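Catechol 1,2-dioxygenase (Acinetobacter sp., PDB 1DMH) catalyses the iron(III)-dependent intradiol cleavage of catechol by dioxygen to cis,cis-muconate, an early step of the beta-ketoadipate pathway. Local coordinates at residues A[229-234]-A[290-295]; A[149-154]-A[182-187]; A[13-18]-A[37-42]. One frame throughout, in Å; residues are numbered along the deposited sequence.

Interaction 1. Residues A[229-234]-A[290-295]; sequences VSADGH and LKLTRL
L292 reaches across to three residues of 229-234. Its CD2 meets CG1 of V229 at 3.7 Å, its CD1 meets CB of A231 at 3.9 Å, and its CB touches CD2 of H234 at 3.6 Å. The L292 and H234 side chains cross at about a right angle. Toward the strands, CG2 of V229 packs on CD2 of L290 at 3.6 Å. The V229 torsion explains this split: CG1, anti to the backbone N (chi1 -176°), goes to L292, and CG2, beside that N, goes to L290. I140 of strand 133-141 also touches V229 and L290.

The outer end is mostly polar. A type II turn runs from A231 to H234, with G233 at positive phi. ND1 of H234 donates to O of D232 at 2.9 Å, with the acceptor close to the ring plane. NE2 accepts from the backbone N of A143, so both ring nitrogens are held and the ring's rotation is fixed. O of T293 lies at the ring edge and close to CB of H234. N of L295 donates to O of G233 at 3.1 Å. CD2 of L295 lies against O of H234 and its CG against G233. H234 and R294 form a single backbone bridge.

The arrangement is a beta turn packed on the chain leaving strand 283-291, at one end of the catalytic beta-sandwich of intradiol dioxygenases.

Interaction 2. Residues A[149-154]-A[182-187]; sequences PNAKVE and IITDEN
Segments 149-154 and 182-187 run antiparallel, with V153 and I182 as a hydrogen-bonded pair and K152 and I183 as the non-hydrogen-bonded pair beside it. N of V153 donates to O of I182 at 2.7 Å in a nearly straight bond (175°), and N of I182 returns a bond to O of V153. Beyond the strands, N of T184 donates to O of A151 at 2.8 Å. N of N150 reaches O of T184 from well above the carbonyl plane.

OG1 of T184 sits between the backbone N and the carbonyl carbon (chi1 55°), which turns it to the other segment. There it accepts from N of A151 at 2.7 Å and donates to O of L148. The hydroxyl is used both ways, which fixes its rotation. CG2 of T184 turns to CG2 of V153 at 3.8 Å, and the two side chains meet at about a right angle. I140 packs on both, and on A151. On the K152 face, CG2 of I183 lies 3.6 Å from CA of N150. CD1 of I183 rests near CG of K152 at 4.1 Å.

D185 then forms an Asx turn, its OD1 taking N of N187. N150, at positive phi, and A151 together face T184. This is the pattern of a G1-type beta bulge, where the strand pair ends at one end of the beta-sandwich of the intradiol dioxygenase fold.

Interaction 3. Residues A[13-18]-A[37-42]; sequences DFLRVA and VLSDLY
This is an apolar helix-helix contact in the N-terminal helical region, between helix 9-18 and helix 28-47. The two segments run roughly antiparallel, at 140°, and their axes approach to 10.2 Å.

L15 is the central side chain. Its CD2 sits over one face of the Y42 ring, 3.6 Å from the ring centroid and 13° off the normal, a CH-pi contact. The same methyl touches CB of L38 at 3.8 Å. The other methyl, CD1, lies 3.7 Å from OG of S39, whose hydroxyl is bonded to O of H35 in its own helix. F14 approaches the edge of the Y42 ring instead, with its CD2 4.0 Å from CE2 of Y42. CE2 of F14 lies 3.5 Å from OH of Y42. CG of F14, anti to the backbone N (chi1 -176°), swings the ring toward Y42. CB of A18 touches CD1 of L38 at 4.2 Å.

The second subunit takes part. OH of Y42 donates to O of L78 of that subunit. Y83 of the second subunit stacks on the Y42 ring, and its Y255 meets F14 edge to face. The contact belongs to the helical zipper that forms the dimer axis of this enzyme.

How the interactions relate
Interactions 1 and 2 belong to one sheet. Strands 220-230 and 152-157 are neighbours in it, and O of S230 probably accepts a hydrogen bond from N of K152 at 2.7 Å. Both contacts bury aliphatic groups beside I140 and have exposed residues at their loop ends. Interaction 2 is held mainly by backbone bonds, whereas interaction 1 has one cross-segment bond and relies more on leucine and valine packing. Interaction 3 is different: a buried helix pair without hydrogen bonds between its segments, built from leucine and aromatic rings. Its centre is about 51 Å from that of interaction 2, and unlike the other two it meets the second subunit.

Interaction 1. Residues A[229-234]-A[290-295]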
loop_
_atom_site.group_PDB
_atom_site.type_symbol
_atom_site.label_atom_id
_atom_site.label_comp_id
_atom_site.label_asym_id
_atom_site.label_seq_id
_atom_site.Cartn_x
_atom_site.Cartn_y
_atom_site.Cartn_z
ATOM N N VAL A 229 12.640 -1.163 27.655
ATOM C CA VAL A 229 13.560 -1.170 28.776
ATOM C C VAL A 229 14.917 -1.524 28.167
ATOM O O VAL A 229 15.057 -2.527 27.454
ATOM C CB VAL A 229 13.203 -2.222 29.862
ATOM C CG1 VAL A 229 14.179 -2.095 31.060
ATOM C CG2 VAL A 229 11.768 -2.014 30.345
ATOM N N SER A 230 15.907 -0.675 28.399
ATOM C CA SER A 230 17.254 -0.957 27.918
ATOM C C SER A 230 18.282 -0.725 29.043
ATOM O O SER A 230 18.042 0.055 29.981
ATOM C CB SER A 230 17.584 -0.113 26.676
ATOM O OG SER A 230 17.470 1.264 26.911
ATOM N N ALA A 231 19.403 -1.432 28.958
ATOM C CA ALA A 231 20.462 -1.339 29.956
ATOM C C ALA A 231 21.722 -1.976 29.388
ATOM O O ALA A 231 21.639 -2.885 28.559
ATOM C CB ALA A 231 20.047 -2.078 31.216
ATOM N N ASP A 232 22.885 -1.523 29.845
ATOM C CA ASP A 232 24.125 -2.102 29.360
ATOM C C ASP A 232 24.180 -3.608 29.597
ATOM O O ASP A 232 23.625 -4.133 30.573
ATOM C CB ASP A 232 25.315 -1.408 30.015
ATOM C CG ASP A 232 25.428 0.041 29.598
ATOM O OD1 ASP A 232 25.473 0.297 28.380
ATOM O OD2 ASP A 232 25.474 0.930 30.475
ATOM N N GLY A 233 24.819 -4.311 28.670
ATOM C CA GLY A 233 24.936 -5.754 28.789
ATOM C C GLY A 233 23.672 -6.557 28.510
ATOM O O GLY A 233 23.698 -7.792 28.508
ATOM N N HIS A 234 22.556 -5.881 28.267
ATOM C CA HIS A 234 21.306 -6.609 28.009
ATOM C C HIS A 234 20.661 -6.178 26.709
ATOM O O HIS A 234 20.950 -5.087 26.179
ATOM C CB HIS A 234 20.292 -6.390 29.134
ATOM C CG HIS A 234 20.743 -6.897 30.464
ATOM N ND1 HIS A 234 21.696 -6.250 31.221
ATOM C CD2 HIS A 234 20.392 -8.005 31.161
ATOM C CE1 HIS A 234 21.909 -6.936 32.329
ATOM N NE2 HIS A 234 21.132 -8.006 32.318
ATOM N N LEU A 290 10.093 -6.068 35.553
ATOM C CA LEU A 290 10.574 -6.584 34.279
ATOM C C LEU A 290 11.950 -7.187 34.468
ATOM O O LEU A 290 12.777 -6.632 35.186
ATOM C CB LEU A 290 10.649 -5.474 33.229
ATOM C CG LEU A 290 9.290 -4.849 32.922
ATOM C CD1 LEU A 290 9.083 -3.725 33.914
ATOM C CD2 LEU A 290 9.213 -4.311 31.486
ATOM N N LYS A 291 12.182 -8.330 33.828
ATOM C CA LYS A 291 13.474 -9.012 33.907
ATOM C C LYS A 291 14.054 -9.037 32.497
ATOM O O LYS A 291 13.376 -9.438 31.535
ATOM C CB LYS A 291 13.313 -10.438 34.449
ATOM C CG LYS A 291 14.654 -11.171 34.652
ATOM C CD LYS A 291 14.427 -12.553 35.288
ATOM C CE LYS A 291 15.692 -13.414 35.333
ATOM N NZ LYS A 291 16.735 -12.812 36.190
ATOM N N LEU A 292 15.306 -8.601 32.390
ATOM C CA LEU A 292 16.002 -8.509 31.108
ATOM C C LEU A 292 16.886 -9.716 30.737
ATOM O O LEU A 292 17.248 -10.528 31.588
ATOM C CB LEU A 292 16.853 -7.235 31.093
ATOM C CG LEU A 292 16.195 -5.874 31.332
ATOM C CD1 LEU A 292 17.256 -4.809 31.167
ATOM C CD2 LEU A 292 15.059 -5.627 30.341
ATOM N N THR A 293 17.209 -9.834 29.454
ATOM C CA THR A 293 18.073 -10.909 28.990
ATOM C C THR A 293 19.407 -10.301 28.533
ATOM O O THR A 293 19.484 -9.133 28.117
ATOM C CB THR A 293 17.427 -11.703 27.828
ATOM O OG1 THR A 293 17.135 -10.814 26.748
ATOM C CG2 THR A 293 16.129 -12.353 28.272
ATOM N N ARG A 294 20.463 -11.105 28.641
ATOM C CA ARG A 294 21.806 -10.693 28.256
ATOM C C ARG A 294 21.992 -10.684 26.746
ATOM O O ARG A 294 21.280 -11.385 26.013
ATOM C CB ARG A 294 22.858 -11.651 28.832
ATOM C CG ARG A 294 23.202 -11.496 30.293
ATOM C CD ARG A 294 24.534 -12.209 30.550
ATOM N NE ARG A 294 25.050 -11.971 31.896
ATOM C CZ ARG A 294 24.562 -12.532 33.002
ATOM N NH1 ARG A 294 23.533 -13.375 32.926
ATOM N NH2 ARG A 294 25.113 -12.263 34.183
ATOM N N LEU A 295 22.972 -9.903 26.299
ATOM C CA LEU A 295 23.316 -9.810 24.887
ATOM C C LEU A 295 23.758 -11.201 24.433
ATOM O O LEU A 295 24.128 -12.041 25.253
ATOM C CB LEU A 295 24.455 -8.809 24.678
ATOM C CG LEU A 295 24.138 -7.348 24.988
ATOM C CD1 LEU A 295 25.394 -6.523 24.840
ATOM C CD2 LEU A 295 23.052 -6.831 24.047
#

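Interaction 2. Residues A[149-154]-A[182-187]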
loop_
_atom_site.group_PDB
_atom_site.type_symbol
_atom_site.label_atom_id
_atom_site.label_comp_id
_atom_site.label_asym_id
_atom_site.label_seq_id
_atom_site.Cartn_x
_atom_site.Cartn_y
_atom_site.Cartn_z
ATOM N N PRO A 149 19.984 -0.894 38.741
ATOM C CA PRO A 149 19.885 0.572 38.713
ATOM C C PRO A 149 20.391 1.071 37.364
ATOM O O PRO A 149 21.125 0.376 36.673
ATOM C CB PRO A 149 20.798 1.002 39.869
ATOM C CG PRO A 149 21.837 -0.067 39.859
ATOM C CD PRO A 149 20.968 -1.322 39.749
ATOM N N ASN A 150 19.984 2.267 36.984
ATOM C CA ASN A 150 20.415 2.851 35.728
ATOM C C ASN A 150 19.852 2.272 34.437
ATOM O O ASN A 150 20.325 2.619 33.352
ATOM C CB ASN A 150 21.935 2.862 35.679
ATOM C CG ASN A 150 22.535 3.721 36.791
ATOM O OD1 ASN A 150 23.725 3.625 37.085
ATOM N ND2 ASN A 150 21.704 4.573 37.413
ATOM N N ALA A 151 18.852 1.400 34.543
ATOM C CA ALA A 151 18.211 0.850 33.353
ATOM C C ALA A 151 17.291 1.965 32.856
ATOM O O ALA A 151 16.797 2.768 33.655
ATOM C CB ALA A 151 17.396 -0.399 33.723
ATOM N N LYS A 152 17.062 2.058 31.552
ATOM C CA LYS A 152 16.169 3.112 31.057
ATOM C C LYS A 152 14.819 2.496 30.708
ATOM O O LYS A 152 14.723 1.646 29.816
ATOM C CB LYS A 152 16.742 3.765 29.819
ATOM C CG LYS A 152 15.928 4.909 29.227
ATOM C CD LYS A 152 16.740 5.439 28.067
ATOM C CE LYS A 152 16.194 6.693 27.461
ATOM N NZ LYS A 152 17.233 7.321 26.577
ATOM N N VAL A 153 13.794 2.924 31.434
ATOM C CA VAL A 153 12.446 2.419 31.240
ATOM C C VAL A 153 11.652 3.476 30.478
ATOM O O VAL A 153 11.484 4.594 30.974
ATOM C CB VAL A 153 11.748 2.161 32.602
ATOM C CG1 VAL A 153 10.350 1.581 32.377
ATOM C CG2 VAL A 153 12.590 1.208 33.466
ATOM N N GLU A 154 11.191 3.142 29.275
ATOM C CA GLU A 154 10.388 4.075 28.498
ATOM C C GLU A 154 8.935 3.612 28.483
ATOM O O GLU A 154 8.649 2.485 28.111
ATOM C CB GLU A 154 10.908 4.173 27.076
ATOM C CG GLU A 154 12.337 4.630 27.034
ATOM C CD GLU A 154 12.837 4.802 25.621
ATOM O OE1 GLU A 154 12.310 5.672 24.898
ATOM O OE2 GLU A 154 13.755 4.057 25.239
ATOM N N ILE A 182 12.376 6.812 32.257
ATOM C CA ILE A 182 12.777 6.798 33.650
ATOM C C ILE A 182 14.009 5.951 33.850
ATOM O O ILE A 182 14.077 4.814 33.402
ATOM C CB ILE A 182 11.638 6.298 34.545
ATOM C CG1 ILE A 182 10.473 7.261 34.376
ATOM C CG2 ILE A 182 12.086 6.212 36.024
ATOM C CD1 ILE A 182 9.403 6.988 35.264
ATOM N N ILE A 183 15.009 6.538 34.488
ATOM C CA ILE A 183 16.251 5.826 34.767
ATOM C C ILE A 183 16.013 5.198 36.112
ATOM O O ILE A 183 15.661 5.907 37.064
ATOM C CB ILE A 183 17.440 6.791 34.914
ATOM C CG1 ILE A 183 17.552 7.659 33.661
ATOM C CG2 ILE A 183 18.704 6.003 35.248
ATOM C CD1 ILE A 183 17.625 6.867 32.358
ATOM N N THR A 184 16.184 3.885 36.203
ATOM C CA THR A 184 15.963 3.234 37.478
ATOM C C THR A 184 16.934 3.773 38.546
ATOM O O THR A 184 18.066 4.167 38.248
ATOM C CB THR A 184 16.057 1.694 37.351
ATOM O OG1 THR A 184 17.311 1.324 36.776
ATOM C CG2 THR A 184 14.924 1.173 36.451
ATOM N N ASP A 185 16.454 3.816 39.784
ATOM C CA ASP A 185 17.234 4.317 40.915
ATOM C C ASP A 185 18.139 3.233 41.520
ATOM O O ASP A 185 18.233 2.119 40.984
ATOM C CB ASP A 185 16.270 4.863 41.973
ATOM C CG ASP A 185 15.372 3.782 42.559
ATOM O OD1 ASP A 185 15.719 2.583 42.469
ATOM O OD2 ASP A 185 14.319 4.133 43.133
ATOM N N GLU A 186 18.776 3.574 42.647
ATOM C CA GLU A 186 19.712 2.702 43.392
ATOM C C GLU A 186 19.197 1.311 43.690
ATOM O O GLU A 186 19.970 0.405 43.980
ATOM C CB GLU A 186 20.092 3.337 44.735
ATOM C CG GLU A 186 20.515 4.782 44.658
ATOM C CD GLU A 186 19.363 5.697 44.253
ATOM O OE1 GLU A 186 18.366 5.751 45.017
ATOM O OE2 GLU A 186 19.453 6.352 43.179
ATOM N N ASN A 187 17.884 1.135 43.647
ATOM C CA ASN A 187 17.319 -0.165 43.937
ATOM C C ASN A 187 16.691 -0.765 42.697
ATOM O O ASN A 187 15.901 -1.708 42.801
ATOM C CB ASN A 187 16.360 -0.065 45.117
ATOM C CG ASN A 187 17.072 0.414 46.369
ATOM O OD1 ASN A 187 18.199 -0.002 46.650
ATOM N ND2 ASN A 187 16.423 1.292 47.123
#

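Interaction 3. Residues A[13-18]-A[37-42]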
loop_
_atom_site.group_PDB
_atom_site.type_symbol
_atom_site.label_atom_id
_atom_site.label_comp_id
_atom_site.label_asym_id
_atom_site.label_seq_id
_atom_site.Cartn_x
_atom_site.Cartn_y
_atom_site.Cartn_z
ATOM N N ASP A 13 9.080 -15.914 -17.734
ATOM C CA ASP A 13 10.139 -15.004 -18.176
ATOM C C ASP A 13 9.773 -13.563 -17.871
ATOM O O ASP A 13 10.623 -12.755 -17.461
ATOM C CB ASP A 13 10.412 -15.138 -19.671
ATOM C CG ASP A 13 11.090 -16.453 -20.022
ATOM O OD1 ASP A 13 11.748 -17.040 -19.123
ATOM O OD2 ASP A 13 10.983 -16.880 -21.199
ATOM N N PHE A 14 8.496 -13.249 -18.070
ATOM C CA PHE A 14 7.995 -11.915 -17.797
ATOM C C PHE A 14 8.277 -11.546 -16.327
ATOM O O PHE A 14 8.734 -10.449 -16.033
ATOM C CB PHE A 14 6.488 -11.858 -18.080
ATOM C CG PHE A 14 5.891 -10.474 -17.908
ATOM C CD1 PHE A 14 6.448 -9.381 -18.570
ATOM C CD2 PHE A 14 4.764 -10.270 -17.107
ATOM C CE1 PHE A 14 5.901 -8.102 -18.448
ATOM C CE2 PHE A 14 4.199 -8.988 -16.969
ATOM C CZ PHE A 14 4.774 -7.900 -17.647
ATOM N N LEU A 15 7.999 -12.468 -15.408
ATOM C CA LEU A 15 8.239 -12.221 -13.990
ATOM C C LEU A 15 9.717 -11.907 -13.721
ATOM O O LEU A 15 10.041 -11.117 -12.829
ATOM C CB LEU A 15 7.801 -13.442 -13.166
ATOM C CG LEU A 15 6.292 -13.599 -12.919
ATOM C CD1 LEU A 15 5.946 -14.982 -12.422
ATOM C CD2 LEU A 15 5.854 -12.543 -11.903
ATOM N N ARG A 16 10.619 -12.527 -14.480
ATOM C CA ARG A 16 12.032 -12.266 -14.255
ATOM C C ARG A 16 12.387 -10.882 -14.772
ATOM O O ARG A 16 13.173 -10.163 -14.155
ATOM C CB ARG A 16 12.896 -13.340 -14.926
ATOM C CG ARG A 16 12.752 -14.733 -14.297
ATOM C CD ARG A 16 13.723 -15.693 -14.979
ATOM N NE ARG A 16 15.105 -15.289 -14.720
ATOM C CZ ARG A 16 15.731 -15.521 -13.572
ATOM N NH1 ARG A 16 15.092 -16.167 -12.603
ATOM N NH2 ARG A 16 16.964 -15.064 -13.373
ATOM N N VAL A 17 11.803 -10.503 -15.904
ATOM C CA VAL A 17 12.049 -9.175 -16.470
ATOM C C VAL A 17 11.541 -8.055 -15.549
ATOM O O VAL A 17 12.260 -7.101 -15.240
ATOM C CB VAL A 17 11.354 -9.041 -17.821
ATOM C CG1 VAL A 17 11.483 -7.605 -18.345
ATOM C CG2 VAL A 17 11.948 -10.040 -18.786
ATOM N N ALA A 18 10.293 -8.181 -15.112
ATOM C CA ALA A 18 9.676 -7.196 -14.230
ATOM C C ALA A 18 10.443 -7.026 -12.916
ATOM O O ALA A 18 10.485 -5.926 -12.352
ATOM C CB ALA A 18 8.239 -7.594 -13.947
ATOM N N VAL A 37 7.557 -12.142 -4.277
ATOM C CA VAL A 37 6.244 -11.577 -4.011
ATOM C C VAL A 37 5.399 -11.485 -5.292
ATOM O O VAL A 37 4.218 -11.820 -5.269
ATOM C CB VAL A 37 6.360 -10.185 -3.329
ATOM C CG1 VAL A 37 4.966 -9.591 -3.125
ATOM C CG2 VAL A 37 7.042 -10.328 -1.982
ATOM N N LEU A 38 5.986 -11.050 -6.408
ATOM C CA LEU A 38 5.220 -10.968 -7.667
ATOM C C LEU A 38 4.774 -12.341 -8.147
ATOM O O LEU A 38 3.658 -12.518 -8.616
ATOM C CB LEU A 38 6.031 -10.342 -8.800
ATOM C CG LEU A 38 6.378 -8.869 -8.685
ATOM C CD1 LEU A 38 7.105 -8.436 -9.942
ATOM C CD2 LEU A 38 5.106 -8.080 -8.517
ATOM N N SER A 39 5.669 -13.310 -8.053
ATOM C CA SER A 39 5.345 -14.656 -8.477
ATOM C C SER A 39 4.169 -15.166 -7.681
ATOM O O SER A 39 3.213 -15.669 -8.246
ATOM C CB SER A 39 6.546 -15.581 -8.281
ATOM O OG SER A 39 7.592 -15.169 -9.142
ATOM N N ASP A 40 4.241 -15.043 -6.367
ATOM C CA ASP A 40 3.140 -15.509 -5.532
ATOM C C ASP A 40 1.821 -14.795 -5.856
ATOM O O ASP A 40 0.779 -15.428 -5.915
ATOM C CB ASP A 40 3.467 -15.344 -4.033
ATOM C CG ASP A 40 4.539 -16.327 -3.543
ATOM O OD1 ASP A 40 4.849 -17.327 -4.236
ATOM O OD2 ASP A 40 5.059 -16.091 -2.442
ATOM N N LEU A 41 1.861 -13.482 -6.070
ATOM C CA LEU A 41 0.638 -12.752 -6.374
ATOM C C LEU A 41 0.070 -13.096 -7.743
ATOM O O LEU A 41 -1.146 -13.195 -7.890
ATOM C CB LEU A 41 0.871 -11.241 -6.265
ATOM C CG LEU A 41 1.007 -10.703 -4.843
ATOM C CD1 LEU A 41 1.362 -9.218 -4.913
ATOM C CD2 LEU A 41 -0.297 -10.899 -4.090
ATOM N N TYR A 42 0.935 -13.246 -8.744
ATOM C CA TYR A 42 0.471 -13.615 -10.086
ATOM C C TYR A 42 -0.183 -14.989 -9.986
ATOM O O TYR A 42 -1.212 -15.240 -10.604
ATOM C CB TYR A 42 1.632 -13.695 -11.077
ATOM C CG TYR A 42 2.024 -12.393 -11.749
ATOM C CD1 TYR A 42 2.096 -11.195 -11.029
ATOM C CD2 TYR A 42 2.458 -12.391 -13.070
ATOM C CE1 TYR A 42 2.613 -10.049 -11.607
ATOM C CE2 TYR A 42 2.978 -11.244 -13.658
ATOM C CZ TYR A 42 3.062 -10.087 -12.921
ATOM O OH TYR A 42 3.676 -8.992 -13.461
#